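Local coordinates for sterol regulatory element-binding protein cleavage-activating protein (Schizosaccharomyces pombe, PDB 4YHC) that acts as an escort required for Sre1 processing at low sterol and oxygen, here represented by its cytoplasmic WD40 domain, at residues E354-D360 against P440-D446; Y363-M367 against A458-Y462. The protein carries 9 engineered substitutions. One frame throughout, in Å; residues are numbered along the deposited sequence.

Interaction 1 (E354-D360 against P440-D446); sequences ESVMSSD and PSLAVSD. Engineered in segment 354-360: S355 (natural residue Cys).
E354 and S441 meet at one end of this contact through a single side-chain bond, S441 OG donating to E354 OE2 over 2.8 Å. The glutamate chain leaves with CG anti to its backbone N (chi1 174°) and then bends at chi2, which brings the carboxylate alongside the serine; OE2 is met on its anti side and 33° out of the carboxylate plane. The same hydroxyl is flanked by V356, whose CB comes within 3.3 Å of S441 OG while CG1 rests against the serine's CB. Farther along, the methyl group of A443 lies against the backbone between M357 and S359, with CB 3.4 Å from M357 O.

The other end is polar again, and more densely bonded. S359 is held twice: its N-H points almost straight at S445 O, and its OG donates to D446 OD1 over 2.6 Å. Next to it, the side chains of D360 and D446 cross at about a right angle, yet their carboxylates stack with planes only 4° apart, OD2 to OD2 3.9 Å. Two like charges this close would probably raise the proton affinity of one of them. A water helps tie the pair together, donating to D360 OD2 and to D446 O, while D360 OD1 takes bonds from S358 OG and from L362 N. Strands 354-357 and 441-445, running roughly the same way, are edge strands of two successive antiparallel sheets, the inner strands of adjoining blades in a WD40 beta-propeller.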
loop_
_atom_site.group_PDB
_atom_site.type_symbol
_atom_site.label_atom_id
_atom_site.label_comp_id
_atom_site.label_asym_id
_atom_site.label_seq_id
_atom_site.Cartn_x
_atom_site.Cartn_y
_atom_site.Cartn_z
ATOM N N GLU A 354 2.906 5.248 -16.221
ATOM C CA GLU A 354 2.946 4.724 -14.912
ATOM C C GLU A 354 1.595 5.097 -14.298
ATOM O O GLU A 354 1.243 6.289 -14.236
ATOM C CB GLU A 354 4.082 5.354 -14.124
ATOM C CG GLU A 354 4.187 5.008 -12.658
ATOM C CD GLU A 354 4.518 3.535 -12.321
ATOM O OE1 GLU A 354 4.733 2.700 -13.267
ATOM O OE2 GLU A 354 4.532 3.211 -11.085
ATOM N N SER A 355 0.898 4.130 -13.722
ATOM C CA SER A 355 -0.378 4.410 -13.090
ATOM C C SER A 355 -0.508 3.803 -11.713
ATOM O O SER A 355 0.155 2.832 -11.407
ATOM C CB SER A 355 -1.498 3.868 -13.955
ATOM O OG SER A 355 -1.595 2.486 -13.903
ATOM N N VAL A 356 -1.444 4.315 -10.923
ATOM C CA VAL A 356 -1.655 3.845 -9.599
ATOM C C VAL A 356 -3.033 4.322 -9.114
ATOM O O VAL A 356 -3.474 5.427 -9.416
ATOM C CB VAL A 356 -0.543 4.302 -8.663
ATOM C CG1 VAL A 356 -0.281 5.819 -8.754
ATOM C CG2 VAL A 356 -0.775 3.898 -7.205
ATOM N N MET A 357 -3.735 3.466 -8.404
ATOM C CA MET A 357 -5.037 3.871 -7.834
ATOM C C MET A 357 -4.934 4.442 -6.424
ATOM O O MET A 357 -4.029 4.097 -5.651
ATOM C CB MET A 357 -6.044 2.751 -7.888
ATOM C CG MET A 357 -5.800 1.562 -6.992
ATOM S SD MET A 357 -7.060 0.275 -7.328
ATOM C CE MET A 357 -6.576 -0.917 -6.181
ATOM N N SER A 358 -5.874 5.277 -6.100
ATOM C CA SER A 358 -5.992 5.804 -4.764
ATOM C C SER A 358 -6.269 4.725 -3.734
ATOM O O SER A 358 -6.657 3.590 -4.088
ATOM C CB SER A 358 -7.081 6.862 -4.738
ATOM O OG SER A 358 -8.324 6.284 -5.020
ATOM N N SER A 359 -6.097 5.061 -2.434
ATOM C CA SER A 359 -6.139 3.987 -1.433
ATOM C C SER A 359 -7.512 3.333 -1.280
ATOM O O SER A 359 -7.610 2.181 -0.817
ATOM C CB SER A 359 -5.671 4.541 -0.067
ATOM O OG SER A 359 -6.437 5.687 0.205
ATOM N N ASP A 360 -8.589 4.025 -1.654
ATOM C CA ASP A 360 -9.912 3.384 -1.675
ATOM C C ASP A 360 -10.341 2.796 -3.055
ATOM O O ASP A 360 -11.420 2.313 -3.175
ATOM C CB ASP A 360 -11.030 4.292 -1.147
ATOM C CG ASP A 360 -11.225 5.486 -1.975
ATOM O OD1 ASP A 360 -10.516 5.589 -3.006
ATOM O OD2 ASP A 360 -12.100 6.309 -1.653
ATOM N N PRO A 440 8.574 4.179 -9.248
ATOM C CA PRO A 440 7.410 3.493 -8.815
ATOM C C PRO A 440 6.340 4.472 -8.265
ATOM O O PRO A 440 6.503 5.696 -8.322
ATOM C CB PRO A 440 7.998 2.512 -7.760
ATOM C CG PRO A 440 9.021 3.362 -7.077
ATOM C CD PRO A 440 9.680 4.037 -8.279
ATOM N N SER A 441 5.227 3.945 -7.782
ATOM C CA SER A 441 4.154 4.828 -7.395
ATOM C C SER A 441 3.376 4.256 -6.269
ATOM O O SER A 441 3.418 3.063 -6.076
ATOM C CB SER A 441 3.294 5.193 -8.618
ATOM O OG SER A 441 2.718 4.018 -9.141
ATOM N N LEU A 442 2.753 5.108 -5.457
ATOM C CA LEU A 442 2.036 4.665 -4.251
ATOM C C LEU A 442 0.866 5.606 -3.900
ATOM O O LEU A 442 0.979 6.842 -4.023
ATOM C CB LEU A 442 3.044 4.618 -3.123
ATOM C CG LEU A 442 2.754 3.834 -1.890
ATOM C CD1 LEU A 442 2.663 2.344 -2.149
ATOM C CD2 LEU A 442 3.848 4.159 -0.887
ATOM N N ALA A 443 -0.243 5.038 -3.463
ATOM C CA ALA A 443 -1.341 5.838 -3.000
ATOM C C ALA A 443 -0.936 6.529 -1.710
ATOM O O ALA A 443 -0.321 5.882 -0.841
ATOM C CB ALA A 443 -2.575 4.978 -2.740
ATOM N N VAL A 444 -1.358 7.783 -1.563
ATOM C CA VAL A 444 -1.122 8.526 -0.377
ATOM C C VAL A 444 -2.364 8.969 0.378
ATOM O O VAL A 444 -2.275 9.478 1.478
ATOM C CB VAL A 444 -0.119 9.605 -0.842
ATOM C CG1 VAL A 444 -0.650 10.989 -1.073
ATOM C CG2 VAL A 444 1.221 9.374 -0.271
ATOM N N SER A 445 -3.530 8.744 -0.203
ATOM C CA SER A 445 -4.784 8.983 0.417
ATOM C C SER A 445 -5.859 8.432 -0.551
ATOM O O SER A 445 -5.526 7.966 -1.649
ATOM C CB SER A 445 -5.033 10.499 0.663
ATOM O OG SER A 445 -5.539 11.227 -0.478
ATOM N N ASP A 446 -7.116 8.507 -0.120
ATOM C CA ASP A 446 -8.260 8.171 -0.951
ATOM C C ASP A 446 -8.402 9.046 -2.248
ATOM O O ASP A 446 -9.173 8.703 -3.149
ATOM C CB ASP A 446 -9.505 8.270 -0.128
ATOM C CG ASP A 446 -9.633 7.167 0.924
ATOM O OD1 ASP A 446 -8.903 6.152 0.883
ATOM O OD2 ASP A 446 -10.549 7.306 1.790
HETATM O O HOH W 1 -11.819 8.665 -3.011
#

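Interaction 2 (Y363-M367 against A458-Y462); sequences YIFGM and ALVGY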
loop_
_atom_site.group_PDB
_atom_site.type_symbol
_atom_site.label_atom_id
_atom_site.label_comp_id
_atom_site.label_asym_id
_atom_site.label_seq_id
_atom_site.Cartn_x
_atom_site.Cartn_y
_atom_site.Cartn_z
ATOM N N TYR A 363 -10.144 6.301 -7.599
ATOM C CA TYR A 363 -9.494 7.035 -8.664
ATOM C C TYR A 363 -8.215 6.321 -9.136
ATOM O O TYR A 363 -7.438 5.707 -8.304
ATOM C CB TYR A 363 -9.097 8.385 -8.161
ATOM C CG TYR A 363 -10.220 9.284 -7.752
ATOM C CD1 TYR A 363 -10.882 10.062 -8.686
ATOM C CD2 TYR A 363 -10.631 9.362 -6.443
ATOM C CE1 TYR A 363 -11.960 10.849 -8.369
ATOM C CE2 TYR A 363 -11.719 10.173 -6.103
ATOM C CZ TYR A 363 -12.364 10.909 -7.076
ATOM O OH TYR A 363 -13.378 11.737 -6.774
ATOM N N ILE A 364 -7.989 6.377 -10.446
ATOM C CA ILE A 364 -6.702 5.984 -11.012
ATOM C C ILE A 364 -5.987 7.252 -11.499
ATOM O O ILE A 364 -6.594 8.098 -12.151
ATOM C CB ILE A 364 -6.854 5.034 -12.207
ATOM C CG1 ILE A 364 -7.799 3.915 -11.896
ATOM C CG2 ILE A 364 -5.481 4.509 -12.686
ATOM C CD1 ILE A 364 -8.270 3.211 -13.117
ATOM N N PHE A 365 -4.697 7.353 -11.238
ATOM C CA PHE A 365 -3.898 8.460 -11.733
ATOM C C PHE A 365 -2.742 7.920 -12.485
ATOM O O PHE A 365 -2.214 6.850 -12.170
ATOM C CB PHE A 365 -3.384 9.329 -10.599
ATOM C CG PHE A 365 -4.500 9.932 -9.720
ATOM C CD1 PHE A 365 -5.129 11.126 -10.094
ATOM C CD2 PHE A 365 -4.888 9.333 -8.553
ATOM C CE1 PHE A 365 -6.135 11.713 -9.312
ATOM C CE2 PHE A 365 -5.907 9.917 -7.754
ATOM C CZ PHE A 365 -6.540 11.089 -8.139
ATOM N N GLY A 366 -2.273 8.702 -13.436
ATOM C CA GLY A 366 -1.141 8.292 -14.193
ATOM C C GLY A 366 -0.352 9.401 -14.801
ATOM O O GLY A 366 -0.857 10.511 -14.914
ATOM N N MET A 367 0.891 9.084 -15.250
ATOM C CA MET A 367 1.742 10.027 -15.939
ATOM C C MET A 367 2.506 9.317 -17.076
ATOM O O MET A 367 3.027 8.216 -16.871
ATOM C CB MET A 367 2.775 10.616 -14.981
ATOM C CG MET A 367 2.218 11.570 -13.952
ATOM S SD MET A 367 3.494 12.548 -13.105
ATOM C CE MET A 367 4.071 13.626 -14.414
ATOM N N ALA A 458 6.237 13.494 -7.524
ATOM C CA ALA A 458 5.065 14.272 -7.831
ATOM C C ALA A 458 3.924 13.681 -7.079
ATOM O O ALA A 458 3.731 12.473 -7.136
ATOM C CB ALA A 458 4.694 14.194 -9.313
ATOM N N LEU A 459 3.132 14.561 -6.510
ATOM C CA LEU A 459 1.837 14.257 -5.948
ATOM C C LEU A 459 0.786 14.673 -6.950
ATOM O O LEU A 459 0.815 15.820 -7.485
ATOM C CB LEU A 459 1.682 15.046 -4.657
ATOM C CG LEU A 459 2.074 14.454 -3.307
ATOM C CD1 LEU A 459 3.028 13.301 -3.308
ATOM C CD2 LEU A 459 2.478 15.533 -2.291
ATOM N N VAL A 460 -0.149 13.765 -7.184
ATOM C CA VAL A 460 -1.246 13.942 -8.144
ATOM C C VAL A 460 -2.506 13.501 -7.478
ATOM O O VAL A 460 -2.587 12.368 -6.950
ATOM C CB VAL A 460 -1.037 13.054 -9.396
ATOM C CG1 VAL A 460 -2.104 13.272 -10.465
ATOM C CG2 VAL A 460 0.351 13.334 -10.023
ATOM N N GLY A 461 -3.499 14.381 -7.484
ATOM C CA GLY A 461 -4.757 14.126 -6.795
ATOM C C GLY A 461 -5.973 14.846 -7.316
ATOM O O GLY A 461 -5.872 15.724 -8.168
ATOM N N TYR A 462 -7.103 14.450 -6.802
ATOM C CA TYR A 462 -8.399 15.028 -7.151
ATOM C C TYR A 462 -9.187 15.476 -5.936
ATOM O O TYR A 462 -9.608 14.683 -5.066
ATOM C CB TYR A 462 -9.269 14.096 -7.980
ATOM C CG TYR A 462 -10.437 14.764 -8.532
ATOM C CD1 TYR A 462 -10.280 15.682 -9.590
ATOM C CD2 TYR A 462 -11.725 14.499 -8.061
ATOM C CE1 TYR A 462 -11.336 16.365 -10.096
ATOM C CE2 TYR A 462 -12.810 15.189 -8.592
ATOM C CZ TYR A 462 -12.591 16.106 -9.603
ATOM O OH TYR A 462 -13.624 16.787 -10.169
#
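Y363, whose phenol reaches Y462, is gripped at its backbone by one serine: Y363 O takes a probable hydrogen bond from S358 N, and Y363 N donates to S358 OG. Across the contact itself no hydrogen bond forms, for this is the apolar seam between two blades of the WD40 propeller. Strand 363-367 lies in one blade; strand 458-462 lies in the last, where strand 20-24, from near the N-terminus, pairs with it and closes the ring.

F365 contributes the largest share of the packing. With CG anti to its carbonyl carbon (chi1 -59°), the ring lies against the backbone of V460 and G461, and V460 O stands 4.0 Å above the F365 ring plane, over its centre. F365 CD1 meets V460 CG1 at 3.7 Å, the two side chains sliding past each other in opposite directions, while CZ reaches Y462 CB. Were F365 cut back to an alanine, a gap would probably open over V460 O, and V460 CG1 would lose its aromatic neighbour. On one flank M367 brings its sulfur to the methyl of A458, SD to CB 4.3 Å. On the other the Y363 and Y462 rings are inclined at 42°, too oblique for a stack or a T-shape, and M414 of strand 406-416 touches both. There the Y363 hydroxyl comes to the edge of the Y462 ring, OH to CD2 3.5 Å.

Overall arrangement
Both interactions join the same two propeller blades, their centres about 7 Å apart. In one blade, strands 354-357 and 363-374 are antiparallel neighbours, linked by a probable hydrogen bond between V356 O and F365 N; in the other, 448-453 separates 441-445 from 456-462, and its V449 touches both V356 and F365. Interaction 1 sits nearer the centre of the chain, is partly buried, and relies mainly on hydroxyls, carboxylates and a water, with V356 and A443 packed between. Interaction 2, farther out between the sheets, is buried and relies on aromatic and aliphatic packing. Together they illustrate how one blade interface can turn from polar to apolar across its width, in a region that probably binds Sre1.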